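Local structure of transcriptional regulatory protein (Chlamydia trachomatis, 3Q7R) at residues Leu16-His21 / Tyr58-Arg63; Asp23-Thr28 / Cys39-Gln44; Glu30-Glu35 / Ile107-Ile112; Gly73-Val78 / Ser113-Gln118; Asp90-Asp93 / Trp97-Ile100. The protein may act as a global activator of transcription and binds a repeated DNA sequence element in its own promoter. All coordinates share one frame; numbering follows the deposited sequence.

Interaction 1: residues Leu16-His21 / Tyr58-Arg63; sequences LLVSEH and YSLLPR
Leu60 meets Val18 at the C-terminal ends of the sheet strands, where the loop that follows strand 51-57 comes up against the end of strand 13-18. The second segment begins with a short 3-10 turn, residues 58-60, closed by a backbone hydrogen bond from Leu61 N to Tyr58 O. Tyr58, at its start, turns away from strand 13-18 and packs instead on Val78, Leu80 and Leu91. Leu60 then does the touching, and it accounts for most of the surface buried here. Its CD1 branch lies 3.7 Å from Val18 CG1, while Leu60 CB stands 4.0 Å from the same methyl, which is thus met by both the root and one tip of the leucine. Val18 holds CG1 anti to its backbone N (chi1 175°), and this makes CG1 the branch that meets Leu60. The same Leu60 CD1 carries on over the backbone beyond the strand, 3.9 Å from Ser19 CA. Leu61, next along, takes no part in this contact and packs on Cys56, Val78 and Leu91.

The backbone under Leu60 is held by polar groups. Ser19 OG accepts from His21 N at 2.9 Å in a nearly straight bond (163°), an ST turn just ahead of helix 22-31, and Glu57 is hydrogen-bonded to both Ser19 OG and His21 ND1. Across the two segments themselves the contact is wholly apolar: one leucine rests on a valine methyl and on the backbone at Ser19. The attraction is dispersive and hydrophobic, while hydrogen bonds such as those round Ser19 fix the backbone on which Leu60 rests.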
# COMPACT_ATOMS: atom_id res chain seq x y z
N LEU A 16 -5.40 15.33 0.14
CA LEU A 16 -5.44 15.99 1.46
C LEU A 16 -4.57 15.16 2.41
O LEU A 16 -4.83 13.99 2.57
CB LEU A 16 -6.87 16.03 1.99
CG LEU A 16 -6.98 16.44 3.49
CD1 LEU A 16 -6.52 17.87 3.74
CD2 LEU A 16 -8.44 16.23 4.05
N LEU A 17 -3.52 15.76 2.98
CA LEU A 17 -2.68 15.11 3.98
C LEU A 17 -3.19 15.52 5.34
O LEU A 17 -3.25 16.72 5.64
CB LEU A 17 -1.23 15.57 3.82
CG LEU A 17 -0.25 15.03 4.87
CD1 LEU A 17 -0.02 13.50 4.68
CD2 LEU A 17 1.11 15.77 4.73
N VAL A 18 -3.55 14.52 6.15
CA VAL A 18 -3.97 14.72 7.52
C VAL A 18 -2.77 14.34 8.40
O VAL A 18 -2.52 13.16 8.64
CB VAL A 18 -5.18 13.88 7.84
CG1 VAL A 18 -5.53 14.04 9.35
CG2 VAL A 18 -6.39 14.34 6.95
N SER A 19 -2.03 15.36 8.82
CA SER A 19 -0.80 15.17 9.54
C SER A 19 -0.38 16.48 10.18
O SER A 19 -0.66 17.55 9.67
CB SER A 19 0.28 14.72 8.56
OG SER A 19 1.51 14.42 9.23
N GLU A 20 0.39 16.36 11.26
CA GLU A 20 1.15 17.49 11.84
C GLU A 20 2.58 17.58 11.34
O GLU A 20 3.32 18.48 11.77
CB GLU A 20 1.15 17.43 13.37
CG GLU A 20 -0.30 17.57 13.94
CD GLU A 20 -0.36 17.68 15.46
OE1 GLU A 20 0.71 17.50 16.12
OE2 GLU A 20 -1.46 17.92 16.00
N HIS A 21 2.97 16.66 10.44
CA HIS A 21 4.31 16.71 9.85
C HIS A 21 4.35 17.74 8.72
O HIS A 21 4.34 17.38 7.55
CB HIS A 21 4.70 15.31 9.38
CG HIS A 21 5.05 14.39 10.52
ND1 HIS A 21 4.20 13.44 11.06
CD2 HIS A 21 6.18 14.35 11.28
CE1 HIS A 21 4.82 12.80 12.05
NE2 HIS A 21 6.01 13.35 12.21
N TYR A 58 -1.73 7.41 11.03
CA TYR A 58 -2.46 6.45 11.85
C TYR A 58 -2.87 7.09 13.20
O TYR A 58 -3.96 6.83 13.72
CB TYR A 58 -1.60 5.22 12.07
CG TYR A 58 -2.33 4.13 12.86
CD1 TYR A 58 -3.33 3.37 12.23
CD2 TYR A 58 -2.02 3.90 14.18
CE1 TYR A 58 -4.00 2.36 12.95
CE2 TYR A 58 -2.71 2.89 14.91
CZ TYR A 58 -3.66 2.13 14.24
OH TYR A 58 -4.33 1.12 14.97
N SER A 59 -1.99 7.90 13.78
CA SER A 59 -2.36 8.58 15.01
C SER A 59 -3.55 9.52 14.91
O SER A 59 -4.07 9.95 15.97
CB SER A 59 -1.19 9.34 15.62
OG SER A 59 -0.12 8.47 16.03
N LEU A 60 -3.99 9.84 13.69
CA LEU A 60 -5.13 10.73 13.47
C LEU A 60 -6.30 9.96 12.86
O LEU A 60 -7.36 10.55 12.59
CB LEU A 60 -4.77 11.91 12.62
CG LEU A 60 -3.75 12.85 13.29
CD1 LEU A 60 -3.21 13.91 12.28
CD2 LEU A 60 -4.43 13.48 14.51
N LEU A 61 -6.12 8.65 12.68
CA LEU A 61 -7.16 7.85 11.97
C LEU A 61 -8.13 7.25 13.01
O LEU A 61 -7.74 6.43 13.84
CB LEU A 61 -6.53 6.69 11.25
CG LEU A 61 -7.54 5.96 10.35
CD1 LEU A 61 -7.94 6.70 9.08
CD2 LEU A 61 -6.87 4.61 9.96
N PRO A 62 -9.37 7.71 13.04
CA PRO A 62 -10.29 7.07 14.01
C PRO A 62 -10.35 5.54 13.86
O PRO A 62 -10.36 5.00 12.76
CB PRO A 62 -11.67 7.62 13.60
CG PRO A 62 -11.35 8.93 12.92
CD PRO A 62 -10.07 8.65 12.15
N ARG A 63 -10.40 4.86 15.00
CA ARG A 63 -10.28 3.41 14.95
C ARG A 63 -11.54 2.73 14.45
O ARG A 63 -11.45 1.56 14.07
CB ARG A 63 -9.99 2.89 16.34
CG ARG A 63 -8.50 3.02 16.72
CD ARG A 63 -7.72 1.83 16.03
NE ARG A 63 -8.09 0.62 16.77
CZ ARG A 63 -7.53 0.28 17.94
NH1 ARG A 63 -6.57 1.04 18.46
NH2 ARG A 63 -7.94 -0.82 18.59

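Interaction 2: residues Asp23-Thr28 / Cys39-Gln44; sequences DLFFQT and CTIGQQ
Phe25 and Ile41 carry most of this contact, the phenylalanine from helix 22-31 and the isoleucine from edge strand 37-42. The ring of Phe25 lies with one face over Ile41: CB of the isoleucine sits 3.6 Å from the ring centroid and only 5° off its normal, a CH-pi contact nearly centred on the ring. The two branches of Ile41 spread from that point in different directions. CD1 reaches back to the root of the phenylalanine, 3.7 Å from Phe25 CB, whereas CG2 lies under the outer part of the ring, 3.8 Å from Phe25 CE2. With its CG anti to the backbone N (chi1 174°), Phe25 carries the ring out from the helix to the strand. There the far end of the ring comes down on the backbone, Phe25 CE1 being 3.4 Å from Thr40 C, and Cys39 O lies near the ring plane at the edge, 3.8 Å from Phe25 CZ. Cys39 adds a smaller apolar touch through its CB.

The axes of the short segments 23-28 and 39-42 run almost antiparallel, at 173° and 9.3 Å apart, as in a beta-alpha-beta crossover, in which helix 22-31 links strands 13-18 and 37-42. Phe25 also packs on Leu17 of that first strand, bridging the two neighbouring strands. On the helix, Leu24 O takes bonds from Thr28 N and Thr28 OG1, which satisfies the threonine hydroxyl internally. Helix and strand are therefore joined by dispersion and a CH-pi interaction, with the aromatic face matched to a branched aliphatic surface.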
# COMPACT_ATOMS: atom_id res chain seq x y z
N ASP A 23 6.75 19.54 7.69
CA ASP A 23 7.94 19.46 6.82
C ASP A 23 7.76 18.39 5.75
O ASP A 23 8.05 18.61 4.59
CB ASP A 23 9.23 19.23 7.62
CG ASP A 23 9.13 18.09 8.65
OD1 ASP A 23 8.05 17.46 8.87
OD2 ASP A 23 10.19 17.82 9.26
N LEU A 24 7.21 17.24 6.13
CA LEU A 24 6.86 16.21 5.15
C LEU A 24 5.88 16.79 4.10
O LEU A 24 6.02 16.55 2.91
CB LEU A 24 6.23 14.98 5.82
CG LEU A 24 5.73 13.87 4.89
CD1 LEU A 24 6.90 13.18 4.12
CD2 LEU A 24 4.93 12.84 5.72
N PHE A 25 4.87 17.52 4.55
CA PHE A 25 3.91 18.12 3.65
C PHE A 25 4.55 19.06 2.63
O PHE A 25 4.34 18.89 1.40
CB PHE A 25 2.87 18.91 4.44
CG PHE A 25 1.93 19.69 3.55
CD1 PHE A 25 1.04 19.02 2.69
CD2 PHE A 25 1.94 21.09 3.57
CE1 PHE A 25 0.16 19.76 1.90
CE2 PHE A 25 1.07 21.81 2.77
CZ PHE A 25 0.18 21.15 1.92
N PHE A 26 5.29 20.06 3.12
CA PHE A 26 5.84 21.09 2.21
C PHE A 26 6.86 20.43 1.25
O PHE A 26 6.86 20.73 0.06
CB PHE A 26 6.44 22.25 3.01
CG PHE A 26 5.41 23.14 3.65
CD1 PHE A 26 4.42 23.73 2.87
CD2 PHE A 26 5.40 23.33 5.02
CE1 PHE A 26 3.44 24.53 3.45
CE2 PHE A 26 4.41 24.14 5.61
CZ PHE A 26 3.44 24.72 4.83
N GLN A 27 7.66 19.48 1.76
CA GLN A 27 8.68 18.86 0.93
C GLN A 27 8.07 17.92 -0.11
O GLN A 27 8.57 17.84 -1.24
CB GLN A 27 9.71 18.13 1.78
CG GLN A 27 10.52 19.16 2.57
CD GLN A 27 11.55 18.55 3.45
OE1 GLN A 27 12.11 17.51 3.13
NE2 GLN A 27 11.82 19.19 4.58
N THR A 28 7.00 17.21 0.27
CA THR A 28 6.34 16.34 -0.68
C THR A 28 5.63 17.17 -1.74
O THR A 28 5.69 16.85 -2.91
CB THR A 28 5.34 15.41 0.03
OG1 THR A 28 6.05 14.58 0.96
CG2 THR A 28 4.67 14.50 -1.01
N CYS A 39 -2.01 19.59 -3.41
CA CYS A 39 -1.95 19.07 -2.06
C CYS A 39 -2.37 20.11 -1.05
O CYS A 39 -2.02 21.30 -1.18
CB CYS A 39 -0.52 18.62 -1.73
SG CYS A 39 0.10 17.40 -2.85
N THR A 40 -3.08 19.67 -0.02
CA THR A 40 -3.39 20.55 1.10
C THR A 40 -3.24 19.71 2.36
O THR A 40 -3.09 18.49 2.26
CB THR A 40 -4.82 21.08 1.02
OG1 THR A 40 -5.76 20.00 1.08
CG2 THR A 40 -5.00 21.89 -0.31
N ILE A 41 -3.25 20.39 3.51
CA ILE A 41 -2.96 19.77 4.79
C ILE A 41 -4.03 20.10 5.83
O ILE A 41 -4.59 21.22 5.87
CB ILE A 41 -1.55 20.15 5.28
CG1 ILE A 41 -1.10 19.24 6.45
CG2 ILE A 41 -1.49 21.65 5.64
CD1 ILE A 41 0.32 19.55 6.99
N GLY A 42 -4.33 19.14 6.70
CA GLY A 42 -5.23 19.42 7.81
C GLY A 42 -4.74 18.61 9.01
O GLY A 42 -3.93 17.72 8.79
N GLN A 43 -5.21 18.93 10.21
CA GLN A 43 -4.73 18.25 11.40
C GLN A 43 -5.73 17.32 12.05
O GLN A 43 -5.50 16.87 13.15
CB GLN A 43 -4.20 19.29 12.44
CG GLN A 43 -2.82 19.79 12.05
CD GLN A 43 -2.82 20.69 10.86
OE1 GLN A 43 -3.47 21.76 10.87
NE2 GLN A 43 -2.01 20.33 9.84
N GLN A 44 -6.88 17.09 11.41
CA GLN A 44 -7.82 16.12 11.95
C GLN A 44 -8.47 15.38 10.80
O GLN A 44 -8.57 15.90 9.69
CB GLN A 44 -8.92 16.78 12.82
CG GLN A 44 -10.04 17.56 12.12
CD GLN A 44 -9.70 19.01 11.69
OE1 GLN A 44 -8.80 19.63 12.25
NE2 GLN A 44 -10.43 19.54 10.69

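Interaction 3: residues Glu30-Glu35 / Ile107-Ile112; sequences ELLNPE and ILKSAI
Leu32 and Lys109 lie alongside each other with their ends pointing opposite ways, so that CD2 of the leucine rests on the aliphatic part of the lysine. The distance from Leu32 CD2 to Lys109 CG, 3.5 Å, is shorter than usual for two carbons and marks a tight fit. Lys109 leaves its helix with CG anti to the backbone N and then bends at its second torsion (chi2 -96°), which leads the rest of the chain along Leu31. On that side Leu31 CB is 3.9 Å from Lys109 CG, and Leu31 O lies 3.6 Å from Lys109 CE; the lysine is thus used here through its methylene groups, flanked by the two leucines. The other branch of Leu32 turns to a different partner: its CD1 is 4.2 Å from Ile112 CD1, and these two side chains are roughly perpendicular.

Leu32 is already past the helix end; in the loop that follows, Asn33 OD1 accepts from Glu35 N at 2.9 Å in an Asx turn. Leu32 is also packed on Tyr37 and Cys39 of the next strand. Another side of helix 105-118 belongs to the dimer, where Ser110 OG is hydrogen-bonded to Asp93 of the second subunit. The contact joins the C-terminal end of helix 22-31 to the final helix 105-118, the first and last helices of the CheY-like receiver fold, which cover the same face of its parallel sheet.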
# COMPACT_ATOMS: atom_id res chain seq x y z
N GLU A 30 6.33 20.04 -3.00
CA GLU A 30 7.25 20.59 -3.99
C GLU A 30 7.79 19.55 -4.98
O GLU A 30 8.28 19.91 -6.03
CB GLU A 30 8.39 21.35 -3.31
CG GLU A 30 9.24 20.58 -2.32
CD GLU A 30 10.19 21.50 -1.56
OE1 GLU A 30 9.95 22.73 -1.58
OE2 GLU A 30 11.17 21.01 -0.95
N LEU A 31 7.69 18.27 -4.64
CA LEU A 31 8.12 17.22 -5.58
C LEU A 31 7.03 16.81 -6.55
O LEU A 31 7.32 16.14 -7.55
CB LEU A 31 8.61 15.99 -4.81
CG LEU A 31 9.82 16.23 -3.90
CD1 LEU A 31 10.15 15.01 -3.06
CD2 LEU A 31 11.05 16.65 -4.74
N LEU A 32 5.78 17.15 -6.24
CA LEU A 32 4.64 16.75 -7.07
C LEU A 32 4.41 17.81 -8.14
O LEU A 32 4.53 18.99 -7.86
CB LEU A 32 3.37 16.57 -6.22
CG LEU A 32 3.34 15.28 -5.38
CD1 LEU A 32 2.22 15.28 -4.38
CD2 LEU A 32 3.24 14.06 -6.29
N ASN A 33 4.11 17.38 -9.36
CA ASN A 33 3.83 18.33 -10.45
C ASN A 33 2.45 18.91 -10.20
O ASN A 33 1.48 18.14 -10.12
CB ASN A 33 3.85 17.61 -11.80
CG ASN A 33 3.39 18.49 -12.94
OD1 ASN A 33 3.07 19.66 -12.74
ND2 ASN A 33 3.34 17.93 -14.14
N PRO A 34 2.35 20.24 -10.00
CA PRO A 34 1.08 20.82 -9.55
C PRO A 34 0.00 20.76 -10.64
O PRO A 34 -1.17 20.92 -10.34
CB PRO A 34 1.44 22.26 -9.19
CG PRO A 34 2.64 22.57 -10.03
CD PRO A 34 3.41 21.26 -10.13
N GLU A 35 0.40 20.51 -11.88
CA GLU A 35 -0.59 20.32 -12.95
C GLU A 35 -1.33 19.00 -12.77
O GLU A 35 -2.46 18.84 -13.24
CB GLU A 35 0.10 20.38 -14.31
CG GLU A 35 0.70 21.73 -14.63
CD GLU A 35 1.36 21.79 -15.99
OE1 GLU A 35 1.45 20.75 -16.68
OE2 GLU A 35 1.79 22.91 -16.36
N ILE A 107 9.48 9.13 -1.05
CA ILE A 107 8.61 7.95 -0.98
C ILE A 107 7.17 8.38 -1.04
O ILE A 107 6.38 7.76 -1.74
CB ILE A 107 8.88 7.20 0.28
CG1 ILE A 107 10.27 6.56 0.16
CG2 ILE A 107 7.78 6.14 0.56
CD1 ILE A 107 10.75 5.86 1.40
N LEU A 108 6.80 9.39 -0.26
CA LEU A 108 5.38 9.76 -0.23
C LEU A 108 4.94 10.27 -1.62
O LEU A 108 3.83 9.95 -2.09
CB LEU A 108 5.12 10.79 0.87
CG LEU A 108 3.66 11.22 0.97
CD1 LEU A 108 2.69 10.02 1.28
CD2 LEU A 108 3.49 12.29 2.04
N LYS A 109 5.80 11.07 -2.29
CA LYS A 109 5.47 11.51 -3.63
C LYS A 109 5.22 10.33 -4.57
O LYS A 109 4.26 10.33 -5.34
CB LYS A 109 6.63 12.37 -4.18
CG LYS A 109 6.43 12.85 -5.64
CD LYS A 109 7.14 11.92 -6.62
CE LYS A 109 7.37 12.60 -7.99
NZ LYS A 109 7.81 11.59 -9.00
N SER A 110 6.09 9.33 -4.50
CA SER A 110 5.96 8.17 -5.38
C SER A 110 4.72 7.35 -5.06
O SER A 110 4.07 6.81 -5.95
CB SER A 110 7.23 7.30 -5.36
OG SER A 110 8.32 8.01 -5.96
N ALA A 111 4.42 7.25 -3.76
CA ALA A 111 3.28 6.47 -3.34
C ALA A 111 1.97 7.13 -3.76
O ALA A 111 1.05 6.45 -4.17
CB ALA A 111 3.31 6.29 -1.81
N ILE A 112 1.86 8.44 -3.53
CA ILE A 112 0.68 9.18 -3.95
C ILE A 112 0.49 9.03 -5.45
O ILE A 112 -0.62 8.78 -5.94
CB ILE A 112 0.86 10.68 -3.57
CG1 ILE A 112 0.72 10.87 -2.06
CG2 ILE A 112 -0.09 11.58 -4.36
CD1 ILE A 112 1.22 12.30 -1.61

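Interaction 4: residues Gly73-Val78 / Ser113-Gln118; sequences GSFVLV and SLFLSQ
Strand 75-78 and helix 113-118 are separated by one layer of side chains, their nearest CA atoms being 8.5 Å apart, Leu77 CA to Phe115 CA. Phe75 and Leu77, two residues apart on the strand, both direct their side chains to the helix, and Phe115 comes out to meet them. Its ring lies against the root of Phe75, with Phe115 CE2 3.4 Å from Phe75 CB and 3.6 Å from Phe75 CG. The rings form an offset edge-to-face pair, the edge of Phe115 directed to the face of Phe75, with centroids 5.6 Å apart and planes at 61°. Phe115 has its CG anti to the backbone N (chi1 -165°), and this carries the ring across to the strand. On its other flank, Phe115 CD1 is 4.4 Å from Leu77 CD1, a looser touch.

Leu53 of the adjoining strand 51-57 packs on both phenylalanines, and the ring of His119 meets each of them at the end of the helix. Helix 105-118 thus lies over strands 51-57 and 75-80, and its Leu116 reaches on to strands 13-18 and 37-42, while Phe115 meets Trp97 of the second subunit edge-to-face and Leu114 packs on the same indole.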
# COMPACT_ATOMS: atom_id res chain seq x y z
N GLY A 73 -16.69 7.44 -1.76
CA GLY A 73 -16.00 8.60 -1.22
C GLY A 73 -14.51 8.58 -1.61
O GLY A 73 -14.12 7.86 -2.49
N SER A 74 -13.71 9.36 -0.88
CA SER A 74 -12.27 9.46 -1.11
C SER A 74 -11.55 8.15 -0.77
O SER A 74 -11.92 7.49 0.20
CB SER A 74 -11.66 10.55 -0.20
OG SER A 74 -12.28 11.82 -0.33
N PHE A 75 -10.50 7.81 -1.51
CA PHE A 75 -9.58 6.76 -1.05
C PHE A 75 -8.80 7.29 0.16
O PHE A 75 -8.64 8.50 0.32
CB PHE A 75 -8.58 6.43 -2.16
CG PHE A 75 -9.22 5.91 -3.40
CD1 PHE A 75 -9.71 4.62 -3.39
CD2 PHE A 75 -9.31 6.67 -4.55
CE1 PHE A 75 -10.32 4.09 -4.54
CE2 PHE A 75 -9.90 6.15 -5.69
CZ PHE A 75 -10.41 4.85 -5.66
N VAL A 76 -8.32 6.37 0.99
CA VAL A 76 -7.46 6.74 2.15
C VAL A 76 -6.20 5.89 2.22
O VAL A 76 -6.30 4.65 2.17
CB VAL A 76 -8.23 6.62 3.47
CG1 VAL A 76 -7.27 6.95 4.64
CG2 VAL A 76 -9.46 7.61 3.52
N LEU A 77 -5.02 6.52 2.28
CA LEU A 77 -3.77 5.80 2.48
C LEU A 77 -3.28 6.19 3.86
O LEU A 77 -3.27 7.40 4.17
CB LEU A 77 -2.73 6.27 1.43
CG LEU A 77 -1.27 5.80 1.60
CD1 LEU A 77 -1.17 4.30 1.32
CD2 LEU A 77 -0.39 6.56 0.60
N VAL A 78 -2.86 5.22 4.65
CA VAL A 78 -2.52 5.48 6.05
C VAL A 78 -1.01 5.48 6.27
O VAL A 78 -0.29 4.68 5.69
CB VAL A 78 -3.20 4.42 6.93
CG1 VAL A 78 -2.67 4.49 8.36
CG2 VAL A 78 -4.71 4.56 6.85
N SER A 113 1.57 9.15 -6.19
CA SER A 113 1.50 9.03 -7.66
C SER A 113 1.06 7.63 -8.10
O SER A 113 0.26 7.47 -9.04
CB SER A 113 2.85 9.41 -8.28
OG SER A 113 3.19 10.75 -7.95
N LEU A 114 1.58 6.60 -7.45
CA LEU A 114 1.21 5.23 -7.80
C LEU A 114 -0.25 4.98 -7.43
O LEU A 114 -1.01 4.41 -8.22
CB LEU A 114 2.09 4.20 -7.09
CG LEU A 114 1.72 2.73 -7.31
CD1 LEU A 114 1.72 2.35 -8.80
CD2 LEU A 114 2.69 1.83 -6.57
N PHE A 115 -0.65 5.39 -6.22
CA PHE A 115 -2.00 5.11 -5.76
C PHE A 115 -3.03 5.72 -6.70
O PHE A 115 -4.00 5.07 -7.10
CB PHE A 115 -2.17 5.67 -4.34
CG PHE A 115 -3.39 5.14 -3.63
CD1 PHE A 115 -3.23 4.32 -2.53
CD2 PHE A 115 -4.66 5.45 -4.06
CE1 PHE A 115 -4.36 3.80 -1.86
CE2 PHE A 115 -5.78 4.91 -3.41
CZ PHE A 115 -5.63 4.10 -2.33
N LEU A 116 -2.82 6.99 -7.04
CA LEU A 116 -3.78 7.69 -7.90
C LEU A 116 -3.74 7.20 -9.34
O LEU A 116 -4.73 7.36 -10.05
CB LEU A 116 -3.56 9.21 -7.82
CG LEU A 116 -4.05 9.82 -6.50
CD1 LEU A 116 -3.63 11.26 -6.36
CD2 LEU A 116 -5.56 9.64 -6.40
N SER A 117 -2.64 6.60 -9.79
CA SER A 117 -2.58 6.09 -11.16
C SER A 117 -3.33 4.76 -11.26
O SER A 117 -3.96 4.46 -12.27
CB SER A 117 -1.14 5.96 -11.66
OG SER A 117 -0.46 4.90 -11.02
N GLN A 118 -3.29 3.98 -10.18
CA GLN A 118 -3.93 2.67 -10.14
C GLN A 118 -5.44 2.74 -9.87
O GLN A 118 -6.19 1.87 -10.32
CB GLN A 118 -3.30 1.84 -9.03
CG GLN A 118 -1.93 1.25 -9.31
CD GLN A 118 -1.48 0.39 -8.15
OE1 GLN A 118 -2.11 0.42 -7.08
NE2 GLN A 118 -0.42 -0.41 -8.34

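Interaction 5: residues Asp90-Asp93 / Trp97-Ile100; sequences DLLD and WYLI. With EDO (1,2-ethanediol), chain C.
Leu92 meets the edges of both Trp97 and Tyr98. Its CD2 branch reaches the benzo edge of the indole, 3.6 Å from Trp97 CE3, and lies near the plane of that ring. Its CG stands at the edge of the tyrosine ring, 3.6 Å from Tyr98 CE2, with the leucine set crosswise to the tyrosine side chain. The preceding residue, Leu91, adds its CD1 at 3.9 Å from Tyr98 CD2. The tyrosine has its CG between the backbone N and the carbonyl carbon (chi1 56°), which brings the ring over to the two leucines.

Farther along the strand, Ile100 N donates to O2 of a 1,2-ethanediol at 2.9 Å, with an angle of 164°; the diol, probably from the crystallisation liquor, is also bonded to Ile100 N of the second subunit. Behind the first shell, Leu91 and Tyr98 both pack on Leu80, and Trp97 lies on Leu77, all within the unit of strand 75-80, helix 85-93 and strand 97-100. Trp97 also takes part in the dimer, meeting Trp97 of the second subunit edge-to-face, and Leu92 packs on Leu114 of that subunit. Between helix and strand the chemistry is purely apolar: Leu92 is set against aromatic edges and Leu91 comes obliquely to the tyrosine. Leu92, Trp97 and Tyr98 serve both the fold and the apolar part of the interface with the second subunit.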
# COMPACT_ATOMS: atom_id res chain seq x y z
N ASP A 90 -5.55 -5.22 11.14
CA ASP A 90 -6.78 -4.42 11.34
C ASP A 90 -6.96 -3.34 10.25
O ASP A 90 -8.07 -3.19 9.69
CB ASP A 90 -6.77 -3.80 12.74
CG ASP A 90 -7.98 -2.92 13.00
OD1 ASP A 90 -9.09 -3.47 13.15
OD2 ASP A 90 -7.79 -1.69 13.07
N LEU A 91 -5.84 -2.67 9.88
CA LEU A 91 -5.92 -1.65 8.82
C LEU A 91 -6.35 -2.28 7.51
O LEU A 91 -7.28 -1.78 6.83
CB LEU A 91 -4.59 -0.94 8.57
CG LEU A 91 -4.27 0.15 9.61
CD1 LEU A 91 -2.81 0.60 9.42
CD2 LEU A 91 -5.25 1.39 9.52
N LEU A 92 -5.71 -3.39 7.16
CA LEU A 92 -5.98 -4.00 5.86
C LEU A 92 -7.45 -4.50 5.81
O LEU A 92 -8.16 -4.36 4.80
CB LEU A 92 -5.02 -5.15 5.63
CG LEU A 92 -3.55 -4.70 5.49
CD1 LEU A 92 -2.62 -5.95 5.66
CD2 LEU A 92 -3.27 -4.00 4.11
N ASP A 93 -7.88 -5.09 6.92
CA ASP A 93 -9.23 -5.64 6.97
C ASP A 93 -10.29 -4.53 6.94
O ASP A 93 -11.43 -4.78 6.49
CB ASP A 93 -9.43 -6.49 8.24
CG ASP A 93 -8.73 -7.86 8.17
OD1 ASP A 93 -8.19 -8.21 7.11
OD2 ASP A 93 -8.77 -8.57 9.22
N TRP A 97 -4.82 0.53 2.84
CA TRP A 97 -3.43 0.27 2.58
C TRP A 97 -2.58 1.28 3.39
O TRP A 97 -3.10 2.32 3.84
CB TRP A 97 -3.14 0.37 1.05
CG TRP A 97 -1.73 0.03 0.65
CD1 TRP A 97 -0.85 0.82 -0.06
CD2 TRP A 97 -1.03 -1.18 0.92
NE1 TRP A 97 0.37 0.17 -0.23
CE2 TRP A 97 0.29 -1.06 0.35
CE3 TRP A 97 -1.37 -2.35 1.58
CZ2 TRP A 97 1.25 -2.06 0.45
CZ3 TRP A 97 -0.39 -3.38 1.68
CH2 TRP A 97 0.90 -3.20 1.12
N TYR A 98 -1.29 0.99 3.56
CA TYR A 98 -0.48 1.83 4.47
C TYR A 98 0.98 1.79 4.09
O TYR A 98 1.40 0.88 3.35
CB TYR A 98 -0.60 1.39 5.97
CG TYR A 98 -0.23 -0.06 6.19
CD1 TYR A 98 1.08 -0.44 6.32
CD2 TYR A 98 -1.23 -1.04 6.25
CE1 TYR A 98 1.42 -1.80 6.52
CE2 TYR A 98 -0.92 -2.38 6.43
CZ TYR A 98 0.39 -2.75 6.53
OH TYR A 98 0.74 -4.10 6.70
N LEU A 99 1.72 2.80 4.52
CA LEU A 99 3.19 2.82 4.49
C LEU A 99 3.62 2.88 5.94
O LEU A 99 2.97 3.59 6.75
CB LEU A 99 3.73 4.10 3.82
CG LEU A 99 3.35 4.26 2.35
CD1 LEU A 99 3.76 5.63 1.81
CD2 LEU A 99 4.08 3.14 1.59
N ILE A 100 4.75 2.24 6.28
CA ILE A 100 5.31 2.31 7.63
C ILE A 100 6.60 3.11 7.54
O ILE A 100 7.38 2.93 6.57
CB ILE A 100 5.57 0.92 8.21
CG1 ILE A 100 4.23 0.15 8.27
CG2 ILE A 100 6.25 1.06 9.60
CD1 ILE A 100 4.30 -1.23 9.02
C1 EDO C . 5.05 -1.69 4.79
O1 EDO C . 5.61 -2.75 5.56
C2 EDO C . 6.19 -0.71 4.53
O2 EDO C . 5.65 0.54 4.14

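In the fold
All five contacts hold helices or loops to one five-stranded parallel sheet or to each other. Interactions 4 and 5 are the buried ones, joined by backbone bonds between strands 75-80 and 97-100; interactions 1, 2 and 3 are only partly buried. Interactions 2 and 3 share helix 22-31 and meet where Cys39 touches Leu32, while 3 and 4 use successive parts of helix 105-118. Interaction 1 reaches 4 and 5 through Tyr58 and Leu61. Aromatic rings dominate 2, 4 and 5, whereas 1 and 3 rest on aliphatic branches. Interactions 3, 4 and 5 also border the second subunit; 1 and 2 lie away from it.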